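Local atomic coordinates of cysteine hydrolase (Vibrio cholerae, PDB entry 6V98), a protein that is a type VI secretion system effector, probably acting as a papain-like (clan CA) cysteine hydrolase against rival bacteria. Residues 95-100 and 190-195. Numbering follows the deposited sequence.
Sequences SLLKVL and LDYDYK
Leu100 sets its CB over one face of the Tyr192 ring, and this pair carries most of the contact between 95-100 and 190-195. The CB of Leu100 sits 3.8 Å from the centroid of the Tyr192 ring and only 6° off its normal, a textbook CH-pi contact over the middle of that face. From there the leucine runs back toward the root of the tyrosine, so the two side chains pass each other in opposite directions; CD1 of Leu100 ends 3.8 Å from CB of Tyr192. The same methyl reaches on to Leu190, where CD1 of Leu100 meets CD2 of Leu190 more loosely, at 4.3 Å. Leu190 and Tyr192, two apart on the strand, both point at the helix, while Asp191 between them turns away.

One helical turn before Leu100, Leu97 meets the ring at its edge, near its plane: its CD2 lies 3.6 Å from CE1 of Tyr192. With CG anti to the backbone N (chi1 166°), the ring slants forward along the strand and out toward the helix, and its hydroxyl is tied to the following turn by a hydrogen bond to Asn197 OD1.

This is helix-on-sheet packing, leucines of a helix set against the inward-facing residues of an antiparallel strand. The axes of 95-100 and 190-193 pass 9.9 Å apart at a crossing angle of -65°. Strand 188-193 runs between strands 113-120 and 198-202; Leu199 of the latter touches Leu97 and Leu100, and Ile48 of strand 44-50 also packs on Leu100.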
ATOM      1  N   SER A  95     -16.229   5.820  -5.536  1.00 31.97           N
ATOM      2  CA  SER A  95     -15.108   6.668  -5.147  1.00 29.36           C
ATOM      3  C   SER A  95     -13.853   5.848  -4.903  1.00 32.14           C
ATOM      4  O   SER A  95     -12.743   6.329  -5.152  1.00 30.95           O
ATOM      5  CB  SER A  95     -15.464   7.495  -3.910  1.00 30.76           C
ATOM      6  OG  SER A  95     -15.523   6.696  -2.738  1.00 32.51           O
ATOM      7  N   LEU A  96     -14.003   4.611  -4.425  1.00 28.48           N
ATOM      8  CA  LEU A  96     -12.839   3.746  -4.283  1.00 30.34           C
ATOM      9  C   LEU A  96     -12.338   3.282  -5.646  1.00 31.21           C
ATOM     10  O   LEU A  96     -11.124   3.217  -5.878  1.00 28.48           O
ATOM     11  CB  LEU A  96     -13.175   2.558  -3.379  1.00 27.26           C
ATOM     12  CG  LEU A  96     -11.991   1.625  -3.114  1.00 27.33           C
ATOM     13  CD1 LEU A  96     -10.890   2.401  -2.461  1.00 25.33           C
ATOM     14  CD2 LEU A  96     -12.426   0.454  -2.244  1.00 30.76           C
ATOM     15  N   LEU A  97     -13.257   2.983  -6.572  1.00 30.08           N
ATOM     16  CA  LEU A  97     -12.861   2.628  -7.933  1.00 25.73           C
ATOM     17  C   LEU A  97     -12.008   3.718  -8.572  1.00 29.56           C
ATOM     18  O   LEU A  97     -11.072   3.424  -9.324  1.00 31.16           O
ATOM     19  CB  LEU A  97     -14.098   2.375  -8.808  1.00 27.00           C
ATOM     20  CG  LEU A  97     -14.748   0.991  -8.836  1.00 36.99           C
ATOM     21  CD1 LEU A  97     -16.120   1.080  -9.515  1.00 35.22           C
ATOM     22  CD2 LEU A  97     -13.846  -0.011  -9.549  1.00 27.82           C
ATOM     23  N   LYS A  98     -12.334   4.986  -8.315  1.00 29.79           N
ATOM     24  CA  LYS A  98     -11.571   6.074  -8.915  1.00 27.24           C
ATOM     25  C   LYS A  98     -10.136   6.074  -8.408  1.00 30.41           C
ATOM     26  O   LYS A  98      -9.193   6.278  -9.182  1.00 29.57           O
ATOM     27  CB  LYS A  98     -12.247   7.411  -8.617  1.00 29.01           C
ATOM     28  CG  LYS A  98     -11.560   8.601  -9.239  1.00 42.16           C
ATOM     29  CD  LYS A  98     -12.350   9.862  -8.992  1.00 46.43           C
ATOM     30  CE  LYS A  98     -11.624  11.058  -9.553  1.00 50.28           C
ATOM     31  NZ  LYS A  98     -12.348  12.310  -9.212  1.00 57.33           N
ATOM     32  N   VAL A  99      -9.954   5.814  -7.108  1.00 29.76           N
ATOM     33  CA  VAL A  99      -8.621   5.747  -6.522  1.00 25.77           C
ATOM     34  C   VAL A  99      -7.871   4.526  -7.026  1.00 23.86           C
ATOM     35  O   VAL A  99      -6.666   4.588  -7.285  1.00 25.80           O
ATOM     36  CB  VAL A  99      -8.719   5.739  -4.984  1.00 25.42           C
ATOM     37  CG1 VAL A  99      -7.350   5.420  -4.347  1.00 24.76           C
ATOM     38  CG2 VAL A  99      -9.248   7.074  -4.489  1.00 28.31           C
ATOM     39  N   LEU A 100      -8.557   3.383  -7.131  1.00 25.33           N
ATOM     40  CA  LEU A 100      -7.868   2.169  -7.550  1.00 21.44           C
ATOM     41  C   LEU A 100      -7.366   2.311  -8.980  1.00 24.47           C
ATOM     42  O   LEU A 100      -6.230   1.939  -9.290  1.00 25.76           O
ATOM     43  CB  LEU A 100      -8.791   0.963  -7.403  1.00 22.14           C
ATOM     44  CG  LEU A 100      -9.120   0.585  -5.944  1.00 22.59           C
ATOM     45  CD1 LEU A 100     -10.108  -0.577  -5.884  1.00 21.58           C
ATOM     46  CD2 LEU A 100      -7.835   0.261  -5.145  1.00 22.68           C
ATOM     47  N   LEU A 190      -9.738  -7.516  -1.115  1.00 26.76           N
ATOM     48  CA  LEU A 190     -10.067  -6.538  -2.145  1.00 24.83           C
ATOM     49  C   LEU A 190      -9.487  -7.037  -3.458  1.00 28.10           C
ATOM     50  O   LEU A 190      -8.308  -7.402  -3.513  1.00 25.22           O
ATOM     51  CB  LEU A 190      -9.503  -5.150  -1.801  1.00 24.95           C
ATOM     52  CG  LEU A 190      -9.688  -4.033  -2.820  1.00 32.72           C
ATOM     53  CD1 LEU A 190     -11.156  -3.871  -3.132  1.00 38.19           C
ATOM     54  CD2 LEU A 190      -9.105  -2.729  -2.314  1.00 38.20           C
ATOM     55  N   ASP A 191     -10.321  -7.096  -4.491  1.00 26.19           N
ATOM     56  CA  ASP A 191      -9.877  -7.439  -5.836  1.00 29.82           C
ATOM     57  C   ASP A 191     -10.334  -6.352  -6.794  1.00 27.03           C
ATOM     58  O   ASP A 191     -11.487  -5.912  -6.735  1.00 29.80           O
ATOM     59  CB  ASP A 191     -10.424  -8.804  -6.268  1.00 30.95           C
ATOM     60  CG  ASP A 191      -9.689  -9.957  -5.605  1.00 30.93           C
ATOM     61  OD1 ASP A 191      -8.611 -10.340  -6.107  1.00 26.73           O
ATOM     62  OD2 ASP A 191     -10.185 -10.464  -4.575  1.00 30.43           O
ATOM     63  N   TYR A 192      -9.434  -5.913  -7.670  1.00 24.63           N
ATOM     64  CA  TYR A 192      -9.759  -4.867  -8.625  1.00 25.10           C
ATOM     65  C   TYR A 192      -9.126  -5.221  -9.956  1.00 26.56           C
ATOM     66  O   TYR A 192      -7.949  -5.588 -10.002  1.00 24.65           O
ATOM     67  CB  TYR A 192      -9.266  -3.490  -8.153  1.00 22.52           C
ATOM     68  CG  TYR A 192      -9.290  -2.445  -9.243  1.00 23.47           C
ATOM     69  CD1 TYR A 192     -10.473  -1.811  -9.599  1.00 25.73           C
ATOM     70  CD2 TYR A 192      -8.127  -2.084  -9.921  1.00 25.71           C
ATOM     71  CE1 TYR A 192     -10.501  -0.844 -10.599  1.00 27.81           C
ATOM     72  CE2 TYR A 192      -8.149  -1.118 -10.929  1.00 28.00           C
ATOM     73  CZ  TYR A 192      -9.337  -0.508 -11.261  1.00 29.66           C
ATOM     74  OH  TYR A 192      -9.367   0.451 -12.252  1.00 34.36           O
ATOM     75  N   ASP A 193      -9.897  -5.122 -11.031  1.00 27.21           N
ATOM     76  CA  ASP A 193      -9.365  -5.319 -12.374  1.00 32.44           C
ATOM     77  C   ASP A 193      -9.355  -3.990 -13.111  1.00 30.68           C
ATOM     78  O   ASP A 193     -10.387  -3.315 -13.201  1.00 27.91           O
ATOM     79  CB  ASP A 193     -10.180  -6.348 -13.159  1.00 33.34           C
ATOM     80  CG  ASP A 193      -9.625  -6.571 -14.552  1.00 45.79           C
ATOM     81  OD1 ASP A 193      -8.530  -7.162 -14.665  1.00 45.37           O
ATOM     82  OD2 ASP A 193     -10.274  -6.133 -15.526  1.00 48.87           O
ATOM     83  N   TYR A 194      -8.187  -3.630 -13.649  1.00 28.49           N
ATOM     84  CA  TYR A 194      -8.037  -2.342 -14.315  1.00 33.06           C
ATOM     85  C   TYR A 194      -8.745  -2.328 -15.660  1.00 32.69           C
ATOM     86  O   TYR A 194      -9.400  -1.340 -16.013  1.00 31.40           O
ATOM     87  CB  TYR A 194      -6.557  -2.027 -14.498  1.00 28.69           C
ATOM     88  CG  TYR A 194      -6.271  -0.683 -15.151  1.00 32.66           C
ATOM     89  CD1 TYR A 194      -6.254   0.488 -14.400  1.00 31.51           C
ATOM     90  CD2 TYR A 194      -5.993  -0.595 -16.507  1.00 38.92           C
ATOM     91  CE1 TYR A 194      -5.987   1.710 -14.992  1.00 36.49           C
ATOM     92  CE2 TYR A 194      -5.724   0.622 -17.104  1.00 42.89           C
ATOM     93  CZ  TYR A 194      -5.716   1.772 -16.335  1.00 39.39           C
ATOM     94  OH  TYR A 194      -5.442   2.990 -16.912  1.00 40.53           O
ATOM     95  N   LYS A 195      -8.625  -3.419 -16.419  1.00 32.90           N
ATOM     96  CA  LYS A 195      -9.190  -3.451 -17.764  1.00 43.03           C
ATOM     97  C   LYS A 195     -10.707  -3.347 -17.728  1.00 38.48           C
ATOM     98  O   LYS A 195     -11.309  -2.629 -18.532  1.00 42.02           O
ATOM     99  CB  LYS A 195      -8.751  -4.726 -18.490  1.00 54.87           C
ATOM    100  CG  LYS A 195      -7.429  -4.599 -19.225  1.00 64.78           C
ATOM    101  CD  LYS A 195      -7.064  -3.144 -19.410  1.00 71.14           C
ATOM    102  CE  LYS A 195      -5.776  -2.991 -20.181  1.00 75.90           C
ATOM    103  NZ  LYS A 195      -5.552  -1.548 -20.448  1.00 74.63           N
TER